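Local coordinates for MdbA protein (Corynebacterium diphtheriae, PDB 5C00), which acts as a thiol-disulfide oxidoreductase of the DsbA family, probably forming disulfide bonds in exported proteins such as pilus subunits and toxin, at residues Arg83-Asp94 against Phe165-Leu176; Gly135-Ala143 against Thr153-Lys162. All blocks are in the same frame, centred on the assembly; numbering follows the deposited sequence. Where two conformers were deposited one is given.

Interaction 1 of 2, residues Arg83-Asp94 against Phe165-Leu176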
loop_
_atom_site.group_PDB
_atom_site.type_symbol
_atom_site.label_atom_id
_atom_site.label_comp_id
_atom_site.label_asym_id
_atom_site.label_seq_id
_atom_site.Cartn_x
_atom_site.Cartn_y
_atom_site.Cartn_z
ATOM N N ARG A 83 4.771 4.227 -2.197
ATOM C CA ARG A 83 4.485 5.008 -3.393
ATOM C C ARG A 83 3.749 4.113 -4.369
ATOM O O ARG A 83 4.360 3.301 -5.105
ATOM C CB ARG A 83 5.778 5.558 -3.962
ATOM C CG ARG A 83 6.420 6.605 -3.020
ATOM C CD ARG A 83 7.534 7.436 -3.675
ATOM N NE ARG A 83 7.958 8.462 -2.736
ATOM C CZ ARG A 83 7.298 9.592 -2.500
ATOM N NH1 ARG A 83 6.200 9.892 -3.156
ATOM N NH2 ARG A 83 7.732 10.423 -1.564
ATOM N N ILE A 84 2.427 4.214 -4.295
ATOM C CA ILE A 84 1.572 3.342 -5.056
ATOM C C ILE A 84 1.324 3.809 -6.478
ATOM O O ILE A 84 1.041 4.978 -6.766
ATOM C CB ILE A 84 0.220 3.053 -4.335
ATOM C CG1 ILE A 84 0.434 2.701 -2.849
ATOM C CG2 ILE A 84 -0.499 1.939 -5.064
ATOM C CD1 ILE A 84 1.434 1.613 -2.608
ATOM N N LEU A 85 1.462 2.862 -7.399
ATOM C CA LEU A 85 1.340 3.109 -8.810
ATOM C C LEU A 85 0.057 2.471 -9.364
ATOM O O LEU A 85 -0.544 1.621 -8.712
ATOM C CB LEU A 85 2.539 2.508 -9.525
ATOM C CG LEU A 85 3.926 2.973 -9.087
ATOM C CD1 LEU A 85 4.971 2.106 -9.684
ATOM C CD2 LEU A 85 4.152 4.429 -9.486
ATOM N N ASN A 86 -0.362 2.880 -10.568
ATOM C CA ASN A 86 -1.461 2.223 -11.275
ATOM C C ASN A 86 -1.106 1.924 -12.748
ATOM O O ASN A 86 -1.980 1.812 -13.612
ATOM C CB ASN A 86 -2.785 2.995 -11.163
ATOM C CG ASN A 86 -2.761 4.324 -11.877
ATOM O OD1 ASN A 86 -1.735 4.676 -12.419
ATOM N ND2 ASN A 86 -3.894 5.090 -11.845
ATOM N N PHE A 87 0.185 1.797 -13.018
ATOM C CA PHE A 87 0.696 1.589 -14.387
ATOM C C PHE A 87 0.181 0.297 -14.993
ATOM O O PHE A 87 0.028 0.188 -16.221
ATOM C CB PHE A 87 2.247 1.665 -14.396
ATOM C CG PHE A 87 2.952 0.464 -13.839
ATOM C CD1 PHE A 87 3.094 0.279 -12.485
ATOM C CD2 PHE A 87 3.543 -0.462 -14.688
ATOM C CE1 PHE A 87 3.740 -0.827 -11.969
ATOM C CE2 PHE A 87 4.189 -1.583 -14.193
ATOM C CZ PHE A 87 4.301 -1.783 -12.843
ATOM N N LEU A 88 -0.104 -0.713 -14.163
ATOM C CA LEU A 88 -0.655 -1.957 -14.682
ATOM C C LEU A 88 -2.080 -1.872 -15.226
ATOM O O LEU A 88 -2.556 -2.804 -15.892
ATOM C CB LEU A 88 -0.505 -3.090 -13.663
ATOM C CG LEU A 88 0.953 -3.476 -13.375
ATOM C CD1 LEU A 88 0.997 -4.524 -12.279
ATOM C CD2 LEU A 88 1.654 -4.012 -14.612
ATOM N N ASP A 89 -2.771 -0.765 -14.988
ATOM C CA ASP A 89 -4.048 -0.541 -15.645
ATOM C C ASP A 89 -3.874 -0.081 -17.122
ATOM O O ASP A 89 -4.851 0.297 -17.751
ATOM C CB ASP A 89 -4.892 0.456 -14.830
ATOM C CG ASP A 89 -5.538 -0.177 -13.601
ATOM O OD1 ASP A 89 -5.488 -1.446 -13.434
ATOM O OD2 ASP A 89 -6.037 0.617 -12.756
ATOM N N ARG A 90 -2.634 -0.059 -17.624
ATOM C CA ARG A 90 -2.325 0.047 -19.088
ATOM C C ARG A 90 -2.853 1.368 -19.585
ATOM O O ARG A 90 -3.696 1.429 -20.497
ATOM C CB ARG A 90 -2.923 -1.157 -19.834
ATOM C CG ARG A 90 -2.428 -1.428 -21.261
ATOM C CD ARG A 90 -2.713 -2.889 -21.663
ATOM N NE ARG A 90 -1.986 -3.777 -20.767
ATOM C CZ ARG A 90 -2.163 -5.089 -20.667
ATOM N NH1 ARG A 90 -1.436 -5.765 -19.798
ATOM N NH2 ARG A 90 -3.056 -5.735 -21.423
ATOM N N ASP A 91 -2.448 2.421 -18.877
ATOM C CA ASP A 91 -2.841 3.801 -19.162
ATOM C C ASP A 91 -4.319 4.160 -18.833
ATOM O O ASP A 91 -4.756 5.258 -19.139
ATOM C CB ASP A 91 -2.517 4.193 -20.637
ATOM C CG ASP A 91 -0.989 4.357 -20.908
ATOM O OD1 ASP A 91 -0.287 5.061 -20.135
ATOM O OD2 ASP A 91 -0.501 3.796 -21.912
ATOM N N GLY A 92 -5.092 3.242 -18.261
ATOM C CA GLY A 92 -6.460 3.556 -17.859
ATOM C C GLY A 92 -6.415 4.150 -16.463
ATOM O O GLY A 92 -5.411 4.023 -15.757
ATOM N N ASP A 93 -7.467 4.859 -16.090
ATOM C CA ASP A 93 -7.517 5.471 -14.796
ATOM C C ASP A 93 -8.549 4.841 -13.862
ATOM O O ASP A 93 -8.841 5.412 -12.845
ATOM C CB ASP A 93 -7.698 7.003 -14.915
ATOM C CG ASP A 93 -9.080 7.405 -15.310
ATOM O OD1 ASP A 93 -9.887 6.506 -15.619
ATOM O OD2 ASP A 93 -9.378 8.627 -15.288
ATOM N N ASP A 94 -9.093 3.675 -14.183
ATOM C CA ASP A 94 -10.092 3.065 -13.292
ATOM C C ASP A 94 -10.154 1.530 -13.416
ATOM O O ASP A 94 -11.236 0.945 -13.367
ATOM C CB ASP A 94 -11.463 3.704 -13.520
ATOM C CG ASP A 94 -12.444 3.441 -12.401
ATOM O OD1 ASP A 94 -12.094 3.010 -11.305
ATOM O OD2 ASP A 94 -13.613 3.721 -12.591
ATOM N N PHE A 165 -5.750 9.548 -5.577
ATOM C CA PHE A 165 -4.928 8.389 -5.872
ATOM C C PHE A 165 -4.252 8.502 -7.265
ATOM O O PHE A 165 -3.085 8.237 -7.402
ATOM C CB PHE A 165 -5.736 7.121 -5.843
ATOM C CG PHE A 165 -4.929 5.949 -6.251
ATOM C CD1 PHE A 165 -4.102 5.322 -5.315
ATOM C CD2 PHE A 165 -4.974 5.500 -7.521
ATOM C CE1 PHE A 165 -3.295 4.278 -5.699
ATOM C CE2 PHE A 165 -4.191 4.439 -7.902
ATOM C CZ PHE A 165 -3.343 3.853 -6.987
ATOM N N ARG A 166 -5.029 8.858 -8.278
ATOM C CA ARG A 166 -4.478 9.046 -9.642
ATOM C C ARG A 166 -3.402 10.129 -9.664
ATOM O O ARG A 166 -2.392 9.979 -10.323
ATOM C CB ARG A 166 -5.588 9.461 -10.585
ATOM C CG ARG A 166 -6.615 8.398 -10.883
ATOM C CD ARG A 166 -7.823 8.993 -11.618
ATOM N NE ARG A 166 -8.856 7.943 -11.725
ATOM C CZ ARG A 166 -10.143 8.065 -11.471
ATOM N NH1 ARG A 166 -10.683 9.230 -11.093
ATOM N NH2 ARG A 166 -10.918 6.987 -11.621
ATOM N N LYS A 167 -3.635 11.251 -8.981
ATOM C CA LYS A 167 -2.615 12.306 -8.900
ATOM C C LYS A 167 -1.343 11.776 -8.242
ATOM O O LYS A 167 -0.205 12.032 -8.735
ATOM C CB LYS A 167 -3.174 13.528 -8.166
ATOM C CG LYS A 167 -2.182 14.450 -7.477
ATOM C CD LYS A 167 -2.940 15.643 -6.877
ATOM C CE LYS A 167 -2.392 16.087 -5.529
ATOM N NZ LYS A 167 -3.448 16.109 -4.460
ATOM N N PHE A 168 -1.509 11.010 -7.155
ATOM C CA PHE A 168 -0.360 10.390 -6.486
ATOM C C PHE A 168 0.345 9.375 -7.386
ATOM O O PHE A 168 1.584 9.303 -7.435
ATOM C CB PHE A 168 -0.785 9.683 -5.216
ATOM C CG PHE A 168 -1.227 10.603 -4.108
ATOM C CD1 PHE A 168 -1.280 11.986 -4.285
ATOM C CD2 PHE A 168 -1.639 10.071 -2.911
ATOM C CE1 PHE A 168 -1.713 12.791 -3.252
ATOM C CE2 PHE A 168 -2.064 10.870 -1.882
ATOM C CZ PHE A 168 -2.118 12.238 -2.070
ATOM N N ALA A 169 -0.448 8.571 -8.047
ATOM C CA ALA A 169 0.114 7.546 -8.914
ATOM C C ALA A 169 0.944 8.199 -10.034
ATOM O O ALA A 169 2.048 7.742 -10.340
ATOM C CB ALA A 169 -0.990 6.669 -9.489
ATOM N N GLU A 170 0.425 9.287 -10.610
ATOM C CA GLU A 170 1.186 9.973 -11.691
ATOM C C GLU A 170 2.493 10.575 -11.151
ATOM O O GLU A 170 3.553 10.392 -11.762
ATOM C CB GLU A 170 0.317 11.023 -12.408
ATOM C CG GLU A 170 0.843 11.473 -13.770
ATOM C CD GLU A 170 1.355 10.319 -14.649
ATOM O OE1 GLU A 170 0.609 9.334 -14.888
ATOM O OE2 GLU A 170 2.521 10.392 -15.094
ATOM N N ALA A 171 2.437 11.256 -10.008
ATOM C CA ALA A 171 3.639 11.807 -9.362
ATOM C C ALA A 171 4.666 10.741 -9.021
ATOM O O ALA A 171 5.885 10.928 -9.216
ATOM C CB ALA A 171 3.294 12.587 -8.114
ATOM N N ASN A 172 4.178 9.586 -8.514
ATOM C CA ASN A 172 5.052 8.526 -8.170
ATOM C C ASN A 172 5.683 7.888 -9.381
ATOM O O ASN A 172 6.840 7.512 -9.315
ATOM C CB ASN A 172 4.278 7.484 -7.296
ATOM C CG ASN A 172 4.005 8.006 -5.884
ATOM O OD1 ASN A 172 4.796 8.764 -5.335
ATOM N ND2 ASN A 172 2.915 7.576 -5.292
ATOM N N SER A 173 4.967 7.762 -10.494
ATOM C CA SER A 173 5.611 7.192 -11.672
ATOM C C SER A 173 6.637 8.179 -12.252
ATOM O O SER A 173 7.665 7.752 -12.737
ATOM C CB SER A 173 4.611 6.771 -12.733
ATOM O OG SER A 173 3.897 7.867 -13.219
ATOM N N LYS A 174 6.366 9.479 -12.170
ATOM C CA LYS A 174 7.360 10.446 -12.615
ATOM C C LYS A 174 8.616 10.437 -11.748
ATOM O O LYS A 174 9.746 10.506 -12.282
ATOM C CB LYS A 174 6.764 11.854 -12.687
ATOM C CG LYS A 174 5.809 12.055 -13.837
ATOM C CD LYS A 174 5.295 13.499 -13.781
ATOM C CE LYS A 174 4.572 13.902 -15.064
ATOM N NZ LYS A 174 3.221 13.272 -15.121
ATOM N N LYS A 175 8.441 10.324 -10.428
ATOM C CA LYS A 175 9.564 10.162 -9.511
ATOM C C LYS A 175 10.331 8.899 -9.824
ATOM O O LYS A 175 11.556 8.917 -9.844
ATOM C CB LYS A 175 9.145 10.202 -8.028
ATOM C CG LYS A 175 10.289 10.152 -7.031
ATOM C CD LYS A 175 9.738 10.221 -5.613
ATOM C CE LYS A 175 10.799 10.047 -4.546
ATOM N NZ LYS A 175 11.966 10.959 -4.733
ATOM N N LEU A 176 9.638 7.806 -10.118
ATOM C CA LEU A 176 10.323 6.560 -10.411
ATOM C C LEU A 176 11.074 6.651 -11.743
ATOM O O LEU A 176 12.168 6.133 -11.878
ATOM C CB LEU A 176 9.331 5.407 -10.438
ATOM C CG LEU A 176 9.903 4.014 -10.656
ATOM C CD1 LEU A 176 10.912 3.737 -9.584
ATOM C CD2 LEU A 176 8.816 2.966 -10.620
HETATM O O HOH W 1 -1.005 6.556 -5.518
HETATM O O HOH W 2 1.395 4.889 -11.746
HETATM O O HOH W 3 -0.965 7.160 -13.320
#
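Strand 83-85 and helix 165-176 meet at 102°, their axes 7.0 Å apart, and the backbones come nearest at Leu85 and Ala169 (CA to CA 4.6 Å), where alanine's small side chain allows a close approach. This is a helix laid across the sheet of a thioredoxin fold of the DsbA type. Ile84 O receives a CA-H...O contact from Ala169, and a water bonded to that oxygen also donates to Phe165 O. Phe165 turns its ring edge to the strand, with CE1 3.7 Å from Ile84 CG2 and CE2 against Asn86 CB; the rest of the ring packs on helix 96-109. Leu85 sends CD1 to Leu176 CD2 at 4.0 Å, while its CD2 lies on Asn172 CB. Arg83, extended from CG to NE, donates from NH1 to Asn172 OD1 (2.8 Å) within both the guanidinium and the carbonyl planes; CD and CE of Lys175 lie over one face, toward its rim. Asp48 and Asp30 take NE and NH2, and their two negative charges probably offset the cost of burying this cation. Asn86 lays its amide beside Ala169 CB, with ND2 bonded to Thr98 OG1. Beyond the type I' turn Asp89-Gly92, the Asp93 carboxylate stacks over the Arg166 guanidinium, a long, purely electrostatic pairing, whereas Asp93 O is gripped side-on by Arg166 NE (2.8 Å) on a lone pair and by Arg166 NH2 (2.9 Å) from above the carbonyl plane.

Interaction 2 of 2, residues Gly135-Ala143 against Thr153-Lys162; sequences GDNDFADVA and TQKIREGGAK
Ile156 is the knob of this contact, seated in a hole formed by Asp136, Phe139, Ala140 and Ala143 of the facing helix. Its two branches divide the work: CG2, anti to the backbone N, lies 3.6 Å from Ala140 CB, and CD1 reaches Ala143 CB at the same distance. Alanines suit these places because the axes run only 7.9 Å apart. Thr153 adds its methyl CG2 beside Ala140, its hydroxyl being bonded to Ser149 O. Farther out, Ala140 CB sits 3.6 Å above the centre of the Arg157 guanidinium. The edge of the same group is bonded: NH1 donates to Asn137 OD1 in a nearly straight bond (3.0 Å, 169°), and NH1 and NH2 converge end-on upon Asp141 OD1, the shorter bond, from NH2, being 2.7 Å. Asp141 OD2 accepts from His9 N and Gln10 N. At the other end, Lys162 NZ forms a 2.7 Å salt bridge with Asp136 OD2, met on its syn side; a water joins that oxygen to Arg157 O. Gly159 takes positive phi, which glycine accepts easily, in a Schellman motif after helix 150-158, and the whole is an antiparallel helical hairpin (166°), part of the helical insertion characteristic of DsbA-like thioredoxin folds.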
loop_
_atom_site.group_PDB
_atom_site.type_symbol
_atom_site.label_atom_id
_atom_site.label_comp_id
_atom_site.label_asym_id
_atom_site.label_seq_id
_atom_site.Cartn_x
_atom_site.Cartn_y
_atom_site.Cartn_z
ATOM N N GLY A 135 -15.522 -4.995 -7.821
ATOM C CA GLY A 135 -15.798 -3.611 -8.071
ATOM C C GLY A 135 -15.674 -2.832 -6.806
ATOM O O GLY A 135 -15.351 -3.383 -5.753
ATOM N N ASP A 136 -15.972 -1.543 -6.883
ATOM C CA ASP A 136 -15.802 -0.664 -5.737
ATOM C C ASP A 136 -16.572 -1.079 -4.477
ATOM O O ASP A 136 -16.088 -0.880 -3.372
ATOM C CB ASP A 136 -16.175 0.765 -6.128
ATOM C CG ASP A 136 -15.156 1.399 -7.137
ATOM O OD1 ASP A 136 -13.934 1.074 -7.090
ATOM O OD2 ASP A 136 -15.610 2.217 -7.985
ATOM N N ASN A 137 -17.734 -1.683 -4.641
ATOM C CA ASN A 137 -18.522 -2.068 -3.474
ATOM C C ASN A 137 -17.899 -3.282 -2.800
ATOM O O ASN A 137 -18.116 -3.489 -1.615
ATOM C CB ASN A 137 -19.983 -2.316 -3.836
ATOM C CG ASN A 137 -20.764 -1.025 -4.020
ATOM O OD1 ASN A 137 -20.844 -0.185 -3.135
ATOM N ND2 ASN A 137 -21.327 -0.867 -5.163
ATOM N N ASP A 138 -17.140 -4.091 -3.564
ATOM C CA ASP A 138 -16.423 -5.215 -2.989
ATOM C C ASP A 138 -15.266 -4.712 -2.176
ATOM O O ASP A 138 -15.070 -5.129 -1.028
ATOM C CB ASP A 138 -15.975 -6.166 -4.091
ATOM C CG ASP A 138 -17.157 -6.694 -4.893
ATOM O OD1 ASP A 138 -17.971 -7.519 -4.338
ATOM O OD2 ASP A 138 -17.330 -6.265 -6.048
ATOM N N PHE A 139 -14.472 -3.806 -2.738
ATOM C CA PHE A 139 -13.401 -3.220 -1.951
ATOM C C PHE A 139 -13.930 -2.572 -0.666
ATOM O O PHE A 139 -13.295 -2.632 0.410
ATOM C CB PHE A 139 -12.623 -2.224 -2.793
ATOM C CG PHE A 139 -11.786 -2.880 -3.858
ATOM C CD1 PHE A 139 -10.583 -3.472 -3.523
ATOM C CD2 PHE A 139 -12.187 -2.910 -5.175
ATOM C CE1 PHE A 139 -9.803 -4.095 -4.486
ATOM C CE2 PHE A 139 -11.409 -3.519 -6.155
ATOM C CZ PHE A 139 -10.204 -4.093 -5.811
ATOM N N ALA A 140 -15.072 -1.917 -0.761
ATOM C CA ALA A 140 -15.643 -1.251 0.416
ATOM C C ALA A 140 -16.115 -2.230 1.486
ATOM O O ALA A 140 -15.888 -2.017 2.665
ATOM C CB ALA A 140 -16.787 -0.349 -0.001
ATOM N N ASP A 141 -16.762 -3.310 1.072
ATOM C CA ASP A 141 -17.303 -4.268 2.046
ATOM C C ASP A 141 -16.106 -4.810 2.843
ATOM O O ASP A 141 -16.187 -5.026 4.055
ATOM C CB ASP A 141 -18.015 -5.424 1.376
ATOM C CG ASP A 141 -19.493 -5.155 1.091
ATOM O OD1 ASP A 141 -19.963 -3.990 1.106
ATOM O OD2 ASP A 141 -20.200 -6.173 0.856
ATOM N N VAL A 142 -15.019 -5.126 2.132
ATOM C CA VAL A 142 -13.873 -5.746 2.763
ATOM C C VAL A 142 -13.188 -4.790 3.733
ATOM O O VAL A 142 -12.797 -5.186 4.843
ATOM C CB VAL A 142 -12.887 -6.349 1.739
ATOM C CG1 VAL A 142 -11.628 -6.851 2.434
ATOM C CG2 VAL A 142 -13.557 -7.509 1.052
ATOM N N ALA A 143 -13.035 -3.522 3.335
ATOM C CA ALA A 143 -12.545 -2.519 4.225
ATOM C C ALA A 143 -13.379 -2.448 5.512
ATOM O O ALA A 143 -12.817 -2.348 6.604
ATOM C CB ALA A 143 -12.527 -1.149 3.527
ATOM N N THR A 153 -15.840 3.659 4.393
ATOM C CA THR A 153 -16.510 2.648 3.595
ATOM C C THR A 153 -17.363 3.290 2.484
ATOM O O THR A 153 -17.286 2.921 1.305
ATOM C CB THR A 153 -17.363 1.735 4.485
ATOM O OG1 THR A 153 -16.532 1.102 5.465
ATOM C CG2 THR A 153 -18.024 0.653 3.635
ATOM N N GLN A 154 -18.153 4.295 2.840
ATOM C CA GLN A 154 -18.952 5.002 1.848
ATOM C C GLN A 154 -18.083 5.748 0.839
ATOM O O GLN A 154 -18.362 5.755 -0.331
ATOM C CB GLN A 154 -19.961 5.924 2.528
ATOM C CG GLN A 154 -20.999 6.517 1.559
ATOM C CD GLN A 154 -21.865 5.471 0.856
ATOM O OE1 GLN A 154 -22.217 4.423 1.413
ATOM N NE2 GLN A 154 -22.237 5.769 -0.362
ATOM N N LYS A 155 -16.991 6.343 1.290
ATOM C CA LYS A 155 -16.046 6.964 0.394
ATOM C C LYS A 155 -15.517 5.959 -0.652
ATOM O O LYS A 155 -15.413 6.273 -1.830
ATOM C CB LYS A 155 -14.906 7.535 1.220
ATOM C CG LYS A 155 -13.729 8.064 0.440
ATOM C CD LYS A 155 -12.713 8.681 1.376
ATOM C CE LYS A 155 -13.336 9.658 2.364
ATOM N NZ LYS A 155 -12.300 10.600 2.835
ATOM N N ILE A 156 -15.184 4.739 -0.218
ATOM C CA ILE A 156 -14.719 3.746 -1.150
ATOM C C ILE A 156 -15.814 3.395 -2.200
ATOM O O ILE A 156 -15.538 3.263 -3.401
ATOM C CB ILE A 156 -14.257 2.472 -0.405
ATOM C CG1 ILE A 156 -13.043 2.849 0.474
ATOM C CG2 ILE A 156 -13.962 1.349 -1.418
ATOM C CD1 ILE A 156 -12.450 1.757 1.321
ATOM N N ARG A 157 -17.040 3.223 -1.740
ATOM C CA ARG A 157 -18.160 2.944 -2.643
ATOM C C ARG A 157 -18.337 4.020 -3.701
ATOM O O ARG A 157 -18.704 3.707 -4.815
ATOM C CB ARG A 157 -19.468 2.848 -1.853
ATOM C CG ARG A 157 -19.520 1.654 -0.958
ATOM C CD ARG A 157 -20.907 1.402 -0.380
ATOM N NE ARG A 157 -20.770 0.581 0.795
ATOM C CZ ARG A 157 -20.446 -0.721 0.764
ATOM N NH1 ARG A 157 -20.307 -1.342 -0.390
ATOM N NH2 ARG A 157 -20.256 -1.401 1.893
ATOM N N GLU A 158 -18.082 5.272 -3.342
ATOM C CA GLU A 158 -18.231 6.415 -4.225
ATOM C C GLU A 158 -16.972 6.768 -4.956
ATOM O O GLU A 158 -16.973 7.684 -5.766
ATOM C CB GLU A 158 -18.687 7.649 -3.406
ATOM C CG GLU A 158 -20.133 7.590 -2.950
ATOM C CD GLU A 158 -20.425 8.468 -1.732
ATOM O OE1 GLU A 158 -19.516 9.213 -1.289
ATOM O OE2 GLU A 158 -21.555 8.407 -1.200
ATOM N N GLY A 159 -15.885 6.052 -4.710
ATOM C CA GLY A 159 -14.589 6.353 -5.349
ATOM C C GLY A 159 -14.004 7.691 -4.953
ATOM O O GLY A 159 -13.287 8.343 -5.755
ATOM N N GLY A 160 -14.312 8.104 -3.727
ATOM C CA GLY A 160 -13.877 9.392 -3.208
ATOM C C GLY A 160 -12.386 9.672 -3.168
ATOM O O GLY A 160 -11.994 10.838 -3.270
ATOM N N ALA A 161 -11.541 8.648 -3.020
ATOM C CA ALA A 161 -10.133 8.889 -3.014
ATOM C C ALA A 161 -9.487 8.645 -4.399
ATOM O O ALA A 161 -8.277 8.692 -4.510
ATOM C CB ALA A 161 -9.431 8.052 -1.932
ATOM N N LYS A 162 -10.268 8.396 -5.442
ATOM C CA LYS A 162 -9.682 8.033 -6.742
ATOM C C LYS A 162 -8.944 9.168 -7.395
ATOM O O LYS A 162 -7.853 9.004 -7.922
ATOM C CB LYS A 162 -10.734 7.495 -7.700
ATOM C CG LYS A 162 -11.240 6.107 -7.301
ATOM C CD LYS A 162 -11.992 5.463 -8.447
ATOM C CE LYS A 162 -12.612 4.140 -8.056
ATOM N NZ LYS A 162 -13.631 3.729 -9.038
HETATM O O HOH W 4 -17.525 4.098 -7.264
#

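The centres of the two interactions are 19 Å apart, and interaction 2 is nested inside the chain loop that interaction 1 closes. They touch at a salt bridge, Asp94 OD1 to Lys162 NZ at 2.8 Å, so Lys162 joins a carboxylate of each contact; Lys99 also pairs with Asp94. Helix 150-158 is followed, after a short turn, by helix 162-180, carrying the chain from the helical hairpin to the thioredoxin sheet, while helix 96-109 packs against both contacts, through Phe165 in interaction 1 and Phe139 in interaction 2. Interaction 1 is the one beside the probable redox site: Leu85 lies near the Cys55-Cys58 CxxC pattern without touching it, and Leu88 packs on Cys55.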